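Local coordinates for protein gamma-hexachlorocyclohexane dehydrochlorinase (Sphingomonas paucimobilis, PDB 3A76) that eliminates HCl from the pesticide lindane (gamma-hexachlorocyclohexane) in two successive steps, passing through gamma-pentachlorocyclohexene to 1,3,4,6-tetrachloro-1,4-cyclohexadiene, at residues I127-V132 / N154-L159; I92-N97 / D113-G118; D106-I111 / D135-R140. One frame throughout, in Å; residues are numbered along the deposited sequence.

Interaction 1: residues I127-V132 / N154-L159; sequences ILIAAV and NYFTPL
A beta hairpin of the SnoaL-like barrel brings strand 127-132 against 154-159, with Ile127, Leu128, Ile129 and Ala130 opposite Pro158, Thr157, Phe156 and Tyr155. The strands run antiparallel. Leu128 and Thr157 form a hydrogen-bonded pair: Leu128 O takes the N-H of Thr157 at 2.8 Å, and Leu128 N returns a bond to Thr157 O. At the far end a classic beta bulge sets two residues against one, and Ala130 O is gripped twice, by Tyr155 N (3.1 Å) and, almost head-on to the carbonyl, by Asn154 N (2.7 Å). On one face Ile129 and Phe156 lie side by side. Phe156 has CG anti to its backbone N (chi1 -176°), which brings ring atom CD1 to 3.7 Å from Ile129 CG1; Ile127 CG2 rests on Pro158, 3.5 Å from its CA. These apolar groups cover one another. The side chain of Phe156 also comes within about 4 Å of a bound spermidine, between nearest atoms. On the other face the small Ala130 admits the broad Tyr155, its CB 3.9 Å from Tyr155 CD2. The phenol then leads away to the second subunit, where its OH bonds Glu90 and its ring stacks on Phe164. Beyond the bulge, Val132 CG2 meets Asn154 ND2 at 3.4 Å. An antiparallel pair interrupted by a classic bulge, where the chain turns a corner, is typical of strongly curved barrel sheets.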
loop_
_atom_site.group_PDB
_atom_site.type_symbol
_atom_site.label_atom_id
_atom_site.label_comp_id
_atom_site.label_asym_id
_atom_site.label_seq_id
_atom_site.Cartn_x
_atom_site.Cartn_y
_atom_site.Cartn_z
ATOM N N ILE B 127 -16.994 -3.309 -8.097
ATOM C CA ILE B 127 -17.021 -3.484 -6.643
ATOM C C ILE B 127 -15.778 -3.013 -5.943
ATOM O O ILE B 127 -14.691 -3.014 -6.514
ATOM C CB ILE B 127 -17.263 -4.965 -6.184
ATOM C CG1 ILE B 127 -16.503 -5.963 -7.058
ATOM C CG2 ILE B 127 -18.748 -5.272 -6.111
ATOM C CD1 ILE B 127 -16.320 -7.280 -6.366
ATOM N N LEU B 128 -15.973 -2.614 -4.692
ATOM C CA LEU B 128 -14.896 -2.415 -3.738
ATOM C C LEU B 128 -15.019 -3.479 -2.616
ATOM O O LEU B 128 -16.103 -3.707 -2.067
ATOM C CB LEU B 128 -14.943 -0.985 -3.184
ATOM C CG LEU B 128 -13.903 -0.474 -2.191
ATOM C CD1 LEU B 128 -13.831 1.037 -2.286
ATOM C CD2 LEU B 128 -14.209 -0.928 -0.735
ATOM N N ILE B 129 -13.905 -4.131 -2.302
ATOM C CA ILE B 129 -13.833 -5.057 -1.184
ATOM C C ILE B 129 -12.676 -4.646 -0.256
ATOM O O ILE B 129 -11.583 -4.315 -0.723
ATOM C CB ILE B 129 -13.685 -6.536 -1.689
ATOM C CG1 ILE B 129 -14.973 -6.980 -2.388
ATOM C CG2 ILE B 129 -13.329 -7.517 -0.546
ATOM C CD1 ILE B 129 -14.821 -8.196 -3.275
ATOM N N ALA B 130 -12.936 -4.622 1.044
ATOM C CA ALA B 130 -11.871 -4.481 2.029
ATOM C C ALA B 130 -11.802 -5.785 2.795
ATOM O O ALA B 130 -12.812 -6.254 3.337
ATOM C CB ALA B 130 -12.137 -3.323 2.966
ATOM N N ALA B 131 -10.619 -6.391 2.797
ATOM C CA ALA B 131 -10.435 -7.685 3.428
ATOM C C ALA B 131 -9.193 -7.747 4.294
ATOM O O ALA B 131 -8.247 -7.002 4.089
ATOM C CB ALA B 131 -10.439 -8.826 2.379
ATOM N N VAL B 132 -9.227 -8.634 5.281
ATOM C CA VAL B 132 -8.093 -8.896 6.143
ATOM C C VAL B 132 -7.505 -10.269 5.805
ATOM O O VAL B 132 -8.251 -11.259 5.618
ATOM C CB VAL B 132 -8.508 -8.790 7.646
ATOM C CG1 VAL B 132 -7.414 -9.337 8.593
ATOM C CG2 VAL B 132 -8.825 -7.349 7.988
ATOM N N ASN B 154 -14.417 -7.620 5.094
ATOM C CA ASN B 154 -15.177 -6.709 5.939
ATOM C C ASN B 154 -16.143 -5.792 5.169
ATOM O O ASN B 154 -17.292 -5.621 5.574
ATOM C CB ASN B 154 -14.203 -5.966 6.858
ATOM C CG ASN B 154 -13.469 -6.934 7.795
ATOM O OD1 ASN B 154 -14.098 -7.817 8.382
ATOM N ND2 ASN B 154 -12.157 -6.793 7.918
ATOM N N TYR B 155 -15.685 -5.236 4.047
ATOM C CA TYR B 155 -16.558 -4.493 3.137
ATOM C C TYR B 155 -16.698 -5.210 1.818
ATOM O O TYR B 155 -15.733 -5.763 1.302
ATOM C CB TYR B 155 -16.031 -3.072 2.874
ATOM C CG TYR B 155 -16.031 -2.145 4.071
ATOM C CD1 TYR B 155 -16.963 -2.291 5.112
ATOM C CD2 TYR B 155 -15.114 -1.108 4.153
ATOM C CE1 TYR B 155 -16.962 -1.416 6.211
ATOM C CE2 TYR B 155 -15.106 -0.237 5.229
ATOM C CZ TYR B 155 -16.025 -0.392 6.253
ATOM O OH TYR B 155 -15.987 0.484 7.304
ATOM N N PHE B 156 -17.910 -5.182 1.277
ATOM C CA PHE B 156 -18.212 -5.719 -0.035
ATOM C C PHE B 156 -19.254 -4.793 -0.632
ATOM O O PHE B 156 -20.449 -4.915 -0.328
ATOM C CB PHE B 156 -18.769 -7.137 0.102
ATOM C CG PHE B 156 -19.030 -7.839 -1.211
ATOM C CD1 PHE B 156 -18.109 -8.760 -1.714
ATOM C CD2 PHE B 156 -20.214 -7.619 -1.918
ATOM C CE1 PHE B 156 -18.341 -9.431 -2.923
ATOM C CE2 PHE B 156 -20.464 -8.280 -3.127
ATOM C CZ PHE B 156 -19.526 -9.191 -3.632
ATOM N N THR B 157 -18.813 -3.861 -1.476
ATOM C CA THR B 157 -19.702 -2.796 -1.946
ATOM C C THR B 157 -19.767 -2.669 -3.477
ATOM O O THR B 157 -18.845 -2.136 -4.093
ATOM C CB THR B 157 -19.319 -1.429 -1.313
ATOM O OG1 THR B 157 -18.886 -1.617 0.041
ATOM C CG2 THR B 157 -20.509 -0.461 -1.333
ATOM N N PRO B 158 -20.871 -3.151 -4.093
ATOM C CA PRO B 158 -21.158 -2.786 -5.478
ATOM C C PRO B 158 -21.258 -1.276 -5.561
ATOM O O PRO B 158 -21.723 -0.631 -4.609
ATOM C CB PRO B 158 -22.530 -3.414 -5.734
ATOM C CG PRO B 158 -23.103 -3.672 -4.373
ATOM C CD PRO B 158 -21.916 -4.037 -3.550
ATOM N N LEU B 159 -20.805 -0.704 -6.668
ATOM C CA LEU B 159 -20.727 0.746 -6.745
ATOM C C LEU B 159 -21.900 1.357 -7.499
ATOM O O LEU B 159 -22.470 0.721 -8.390
ATOM C CB LEU B 159 -19.356 1.183 -7.266
ATOM C CG LEU B 159 -18.255 0.687 -6.310
ATOM C CD1 LEU B 159 -16.881 1.014 -6.809
ATOM C CD2 LEU B 159 -18.432 1.237 -4.907
#

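Interaction 2: residues I92-N97 / D113-G118; sequences IHYGTN and DVLLLG
His93 lays one face of its imidazole along Leu116, whose CD1 sits 3.2 Å from His93 NE2, while Val114 CG2 lies at the ring edge, near its plane and 3.8 Å from His93 CD2. On the reverse side of this antiparallel hairpin the ring of Tyr94 has Ile92 CD1 over its centre, 3.1 Å above the plane, and Leu117 CD1 at its edge, 4.0 Å from Tyr94 CE2. The alternation of strand residues separates two environments of the barrel. His93, inferred to be the catalytic proton acceptor, faces helix 22-45, where its ND1 is hydrogen-bonded to Asp45 OD1, and bound spermidine also touches it. With CG anti to the carbonyl carbon (chi1 -69°), the ring leans toward Leu116; this apolar leucine and Val114 offer it no polar side-chain partner. Tyr94, Leu115 and Leu117 face the trimer interface instead, with Tyr94 OH bonded to Val114 O of the third subunit. Three hydrogen-bonded pairs hold the register; within the central one Tyr94 N reaches Leu115 O at 2.6 Å, nearly straight at 172°. Asp113 closes the end, its OD1 paired with Lys46 of the second subunit. Its other oxygen, OD2, lies 2.8 Å from a water that is also 2.9 Å from Asn97 O.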
loop_
_atom_site.group_PDB
_atom_site.type_symbol
_atom_site.label_atom_id
_atom_site.label_comp_id
_atom_site.label_asym_id
_atom_site.label_seq_id
_atom_site.Cartn_x
_atom_site.Cartn_y
_atom_site.Cartn_z
ATOM N N ILE B 92 -8.184 -5.627 -9.200
ATOM C CA ILE B 92 -6.864 -5.283 -8.702
ATOM C C ILE B 92 -6.841 -5.281 -7.160
ATOM O O ILE B 92 -7.691 -4.658 -6.534
ATOM C CB ILE B 92 -6.369 -3.932 -9.322
ATOM C CG1 ILE B 92 -4.890 -3.703 -9.005
ATOM C CG2 ILE B 92 -7.310 -2.736 -8.975
ATOM C CD1 ILE B 92 -4.713 -3.055 -7.774
ATOM N N HIS B 93 -5.865 -5.984 -6.581
ATOM C CA HIS B 93 -5.628 -6.032 -5.130
ATOM C C HIS B 93 -4.513 -5.075 -4.682
ATOM O O HIS B 93 -3.370 -5.205 -5.122
ATOM C CB HIS B 93 -5.189 -7.442 -4.713
ATOM C CG HIS B 93 -6.256 -8.481 -4.811
ATOM N ND1 HIS B 93 -6.612 -9.072 -6.005
ATOM C CD2 HIS B 93 -7.021 -9.067 -3.857
ATOM C CE1 HIS B 93 -7.558 -9.968 -5.785
ATOM N NE2 HIS B 93 -7.824 -9.984 -4.490
ATOM N N TYR B 94 -4.841 -4.140 -3.795
ATOM C CA TYR B 94 -3.821 -3.309 -3.152
ATOM C C TYR B 94 -3.548 -3.787 -1.717
ATOM O O TYR B 94 -4.319 -3.502 -0.807
ATOM C CB TYR B 94 -4.234 -1.817 -3.134
ATOM C CG TYR B 94 -4.516 -1.185 -4.481
ATOM C CD1 TYR B 94 -3.472 -0.760 -5.304
ATOM C CD2 TYR B 94 -5.825 -0.954 -4.908
ATOM C CE1 TYR B 94 -3.718 -0.171 -6.538
ATOM C CE2 TYR B 94 -6.078 -0.361 -6.150
ATOM C CZ TYR B 94 -5.016 0.034 -6.955
ATOM O OH TYR B 94 -5.251 0.644 -8.178
ATOM N N GLY B 95 -2.442 -4.494 -1.543
ATOM C CA GLY B 95 -1.988 -5.012 -0.275
ATOM C C GLY B 95 -1.067 -4.074 0.471
ATOM O O GLY B 95 -0.055 -3.603 -0.067
ATOM N N THR B 96 -1.442 -3.819 1.728
ATOM C CA THR B 96 -0.769 -2.883 2.610
ATOM C C THR B 96 -0.735 -3.491 4.033
ATOM O O THR B 96 -1.410 -4.518 4.307
ATOM C CB THR B 96 -1.547 -1.523 2.719
ATOM O OG1 THR B 96 -2.804 -1.755 3.353
ATOM C CG2 THR B 96 -1.838 -0.903 1.373
ATOM N N ASN B 97 0.023 -2.831 4.915
ATOM C CA ASN B 97 0.040 -3.087 6.378
ATOM C C ASN B 97 0.476 -4.481 6.814
ATOM O O ASN B 97 0.057 -4.948 7.870
ATOM C CB ASN B 97 -1.321 -2.804 7.021
ATOM C CG ASN B 97 -1.843 -1.424 6.728
ATOM O OD1 ASN B 97 -3.058 -1.210 6.765
ATOM N ND2 ASN B 97 -0.942 -0.474 6.444
ATOM N N ASP B 113 -3.759 -6.063 5.208
ATOM C CA ASP B 113 -5.029 -5.511 4.768
ATOM C C ASP B 113 -5.032 -5.394 3.245
ATOM O O ASP B 113 -4.006 -5.157 2.643
ATOM C CB ASP B 113 -5.262 -4.160 5.434
ATOM C CG ASP B 113 -5.435 -4.285 6.935
ATOM O OD1 ASP B 113 -6.449 -4.907 7.372
ATOM O OD2 ASP B 113 -4.555 -3.764 7.661
ATOM N N VAL B 114 -6.182 -5.588 2.613
ATOM C CA VAL B 114 -6.212 -5.449 1.162
ATOM C C VAL B 114 -7.387 -4.607 0.753
ATOM O O VAL B 114 -8.466 -4.721 1.320
ATOM C CB VAL B 114 -6.225 -6.831 0.402
ATOM C CG1 VAL B 114 -7.525 -7.616 0.654
ATOM C CG2 VAL B 114 -5.966 -6.639 -1.116
ATOM N N LEU B 115 -7.156 -3.761 -0.237
ATOM C CA LEU B 115 -8.226 -3.070 -0.933
ATOM C C LEU B 115 -8.302 -3.633 -2.342
ATOM O O LEU B 115 -7.311 -3.585 -3.107
ATOM C CB LEU B 115 -7.945 -1.567 -0.933
ATOM C CG LEU B 115 -8.994 -0.491 -1.240
ATOM C CD1 LEU B 115 -8.698 0.183 -2.559
ATOM C CD2 LEU B 115 -10.454 -0.942 -1.091
ATOM N N LEU B 116 -9.473 -4.186 -2.667
ATOM C CA LEU B 116 -9.748 -4.754 -3.978
ATOM C C LEU B 116 -10.781 -3.935 -4.736
ATOM O O LEU B 116 -11.895 -3.715 -4.245
ATOM C CB LEU B 116 -10.249 -6.206 -3.868
ATOM C CG LEU B 116 -10.703 -6.966 -5.140
ATOM C CD1 LEU B 116 -10.585 -8.455 -4.975
ATOM C CD2 LEU B 116 -12.155 -6.643 -5.543
ATOM N N LEU B 117 -10.410 -3.522 -5.944
ATOM C CA LEU B 117 -11.341 -2.929 -6.915
ATOM C C LEU B 117 -11.457 -3.850 -8.122
ATOM O O LEU B 117 -10.449 -4.316 -8.643
ATOM C CB LEU B 117 -10.821 -1.572 -7.379
ATOM C CG LEU B 117 -10.458 -0.555 -6.315
ATOM C CD1 LEU B 117 -9.806 0.675 -6.955
ATOM C CD2 LEU B 117 -11.698 -0.191 -5.530
ATOM N N GLY B 118 -12.683 -4.113 -8.571
ATOM C CA GLY B 118 -12.885 -4.986 -9.718
ATOM C C GLY B 118 -14.209 -4.833 -10.425
ATOM O O GLY B 118 -15.083 -4.116 -9.968
HETATM O O HOH W 1 -2.650 -5.475 8.721
#

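Interaction 3: residues D106-I111 / D135-R140; sequences DKVNGI and DEYERR
Val108 and Tyr137 lie obliquely across each other on one face of an antiparallel strand pair, with the valine at the edge of the phenol ring: Val108 CG2 is 3.2 Å from Tyr137 CD1, a tight fit. The same ring edge reaches Gly110, whose CA is 4.3 Å from Tyr137 CE1; glycine suits the place because it brings no side chain to the rim of the ring. Ile33 of helix 22-45 packs on both Val108 and Tyr137, marking the helix-facing, mainly apolar side, on which buried Asp135 is satisfied by Arg149. The opposite face is more polar, and there the chains run alongside one another. Asn109 lies beside Glu136, its OD1 3.7 Å from Glu136 CG, while extended Lys107 and Glu138 point the same way with NZ and OE1 5.0 Å apart, where attraction is probably weak. At the hairpin's open end Asp106 and Arg139 form a salt bridge from Asp106 OD1 to Arg139 NH1 at 2.8 Å. Their carboxylate and guanidinium planes are turned 68° apart, and OD1 is met on its anti side, 28° out of the carboxylate plane. A bend in the arginine at chi2 and chi3 carries the guanidinium there, and its NH2 pairs also with Asp25. The strand directions differ by 152°, the usual twist of paired strands, in the sheet that wraps the long helix of the SnoaL-like alpha+beta fold.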
loop_
_atom_site.group_PDB
_atom_site.type_symbol
_atom_site.label_atom_id
_atom_site.label_comp_id
_atom_site.label_asym_id
_atom_site.label_seq_id
_atom_site.Cartn_x
_atom_site.Cartn_y
_atom_site.Cartn_z
ATOM N N ASP B 106 11.666 -20.194 11.459
ATOM C CA ASP B 106 11.105 -20.764 10.238
ATOM C C ASP B 106 9.584 -20.716 10.250
ATOM O O ASP B 106 8.934 -21.292 9.380
ATOM C CB ASP B 106 11.576 -22.220 10.034
ATOM C CG ASP B 106 13.088 -22.347 9.882
ATOM O OD1 ASP B 106 13.792 -21.316 9.863
ATOM O OD2 ASP B 106 13.585 -23.493 9.782
ATOM N N LYS B 107 9.014 -20.041 11.241
ATOM C CA LYS B 107 7.564 -19.920 11.323
ATOM C C LYS B 107 7.134 -18.497 11.648
ATOM O O LYS B 107 7.610 -17.914 12.621
ATOM C CB LYS B 107 6.989 -20.907 12.346
ATOM C CG LYS B 107 6.926 -22.337 11.846
ATOM C CD LYS B 107 6.269 -23.273 12.854
ATOM C CE LYS B 107 5.780 -24.536 12.137
ATOM N NZ LYS B 107 5.497 -25.649 13.086
ATOM N N VAL B 108 6.250 -17.927 10.819
ATOM C CA VAL B 108 5.741 -16.585 11.093
ATOM C C VAL B 108 4.242 -16.480 10.897
ATOM O O VAL B 108 3.664 -17.092 9.985
ATOM C CB VAL B 108 6.480 -15.439 10.286
ATOM C CG1 VAL B 108 7.968 -15.723 10.137
ATOM C CG2 VAL B 108 5.846 -15.214 8.934
ATOM N N ASN B 109 3.610 -15.710 11.771
ATOM C CA ASN B 109 2.241 -15.310 11.546
ATOM C C ASN B 109 2.255 -13.929 10.895
ATOM O O ASN B 109 3.137 -13.116 11.165
ATOM C CB ASN B 109 1.440 -15.310 12.850
ATOM C CG ASN B 109 1.470 -16.671 13.560
ATOM O OD1 ASN B 109 1.581 -17.732 12.927
ATOM N ND2 ASN B 109 1.371 -16.637 14.885
ATOM N N GLY B 110 1.301 -13.686 10.007
ATOM C CA GLY B 110 1.182 -12.388 9.382
ATOM C C GLY B 110 -0.240 -11.928 9.392
ATOM O O GLY B 110 -1.163 -12.738 9.302
ATOM N N ILE B 111 -0.419 -10.624 9.557
ATOM C CA ILE B 111 -1.686 -9.961 9.207
ATOM C C ILE B 111 -1.414 -8.923 8.102
ATOM O O ILE B 111 -0.316 -8.377 8.001
ATOM C CB ILE B 111 -2.409 -9.285 10.416
ATOM C CG1 ILE B 111 -1.410 -8.563 11.319
ATOM C CG2 ILE B 111 -3.255 -10.305 11.213
ATOM C CD1 ILE B 111 -2.064 -7.676 12.341
ATOM N N ASP B 135 -2.345 -14.904 7.989
ATOM C CA ASP B 135 -1.446 -15.771 7.263
ATOM C C ASP B 135 -0.470 -16.485 8.188
ATOM O O ASP B 135 -0.139 -15.992 9.279
ATOM C CB ASP B 135 -0.633 -14.958 6.237
ATOM C CG ASP B 135 -1.492 -14.323 5.153
ATOM O OD1 ASP B 135 -1.075 -13.268 4.620
ATOM O OD2 ASP B 135 -2.557 -14.877 4.817
ATOM N N GLU B 136 -0.009 -17.641 7.717
ATOM C CA GLU B 136 1.117 -18.340 8.304
ATOM C C GLU B 136 2.075 -18.642 7.188
ATOM O O GLU B 136 1.652 -19.066 6.109
ATOM C CB GLU B 136 0.676 -19.650 8.933
ATOM C CG GLU B 136 -0.196 -19.527 10.169
ATOM C CD GLU B 136 -0.637 -20.896 10.660
ATOM O OE1 GLU B 136 -1.713 -20.992 11.277
ATOM O OE2 GLU B 136 0.086 -21.885 10.389
ATOM N N TYR B 137 3.357 -18.420 7.452
ATOM C CA TYR B 137 4.429 -18.720 6.502
ATOM C C TYR B 137 5.395 -19.752 7.089
ATOM O O TYR B 137 5.655 -19.772 8.293
ATOM C CB TYR B 137 5.204 -17.449 6.113
ATOM C CG TYR B 137 4.330 -16.333 5.594
ATOM C CD1 TYR B 137 3.804 -15.368 6.460
ATOM C CD2 TYR B 137 4.019 -16.248 4.242
ATOM C CE1 TYR B 137 2.989 -14.330 5.986
ATOM C CE2 TYR B 137 3.206 -15.225 3.757
ATOM C CZ TYR B 137 2.691 -14.269 4.627
ATOM O OH TYR B 137 1.886 -13.264 4.124
ATOM N N GLU B 138 5.932 -20.605 6.228
ATOM C CA GLU B 138 6.793 -21.683 6.678
ATOM C C GLU B 138 8.038 -21.776 5.818
ATOM O O GLU B 138 7.954 -21.771 4.582
ATOM C CB GLU B 138 6.027 -23.004 6.642
ATOM C CG GLU B 138 6.751 -24.197 7.225
ATOM C CD GLU B 138 5.813 -25.370 7.418
ATOM O OE1 GLU B 138 4.804 -25.217 8.148
ATOM O OE2 GLU B 138 6.077 -26.437 6.830
ATOM N N ARG B 139 9.186 -21.865 6.484
ATOM C CA ARG B 139 10.465 -22.011 5.806
ATOM C C ARG B 139 10.924 -23.471 5.844
ATOM O O ARG B 139 11.149 -24.039 6.921
ATOM C CB ARG B 139 11.502 -21.107 6.458
ATOM C CG ARG B 139 12.750 -20.875 5.633
ATOM C CD ARG B 139 13.921 -20.866 6.575
ATOM N NE ARG B 139 14.833 -19.752 6.370
ATOM C CZ ARG B 139 15.151 -18.870 7.320
ATOM N NH1 ARG B 139 14.631 -18.965 8.541
ATOM N NH2 ARG B 139 16.003 -17.893 7.053
ATOM N N ARG B 140 11.037 -24.074 4.665
ATOM C CA ARG B 140 11.555 -25.426 4.527
ATOM C C ARG B 140 12.750 -25.409 3.590
ATOM O O ARG B 140 12.589 -25.187 2.385
ATOM C CB ARG B 140 10.495 -26.373 3.960
ATOM C CG ARG B 140 9.193 -26.436 4.728
ATOM C CD ARG B 140 8.203 -27.307 3.991
ATOM N NE ARG B 140 6.853 -27.181 4.533
ATOM C CZ ARG B 140 5.785 -27.839 4.078
ATOM N NH1 ARG B 140 5.878 -28.687 3.058
ATOM N NH2 ARG B 140 4.607 -27.635 4.647
#

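The three contacts belong to one sheet. Interactions 1 and 2 have centres about 10 Å apart and are stitched together by probable backbone bonds, Ile127 N to Gly118 O and Ile129 N to Leu116 O, both 2.8 Å. Interaction 3 joins the other ends of strands 107-120 and 125-140, its centre about 20 Å from that of interaction 2 and about 26 Å from that of interaction 1. The inferred active site belongs to interaction 2 through His93. The side chain of Ala131 is about 7 Å from that of His93, and the side chain of Asp135 is about 11 Å from that of His93. Phe156 and His93 side chains each approach a bound spermidine to about 4 Å, against about 10 Å for Asp135.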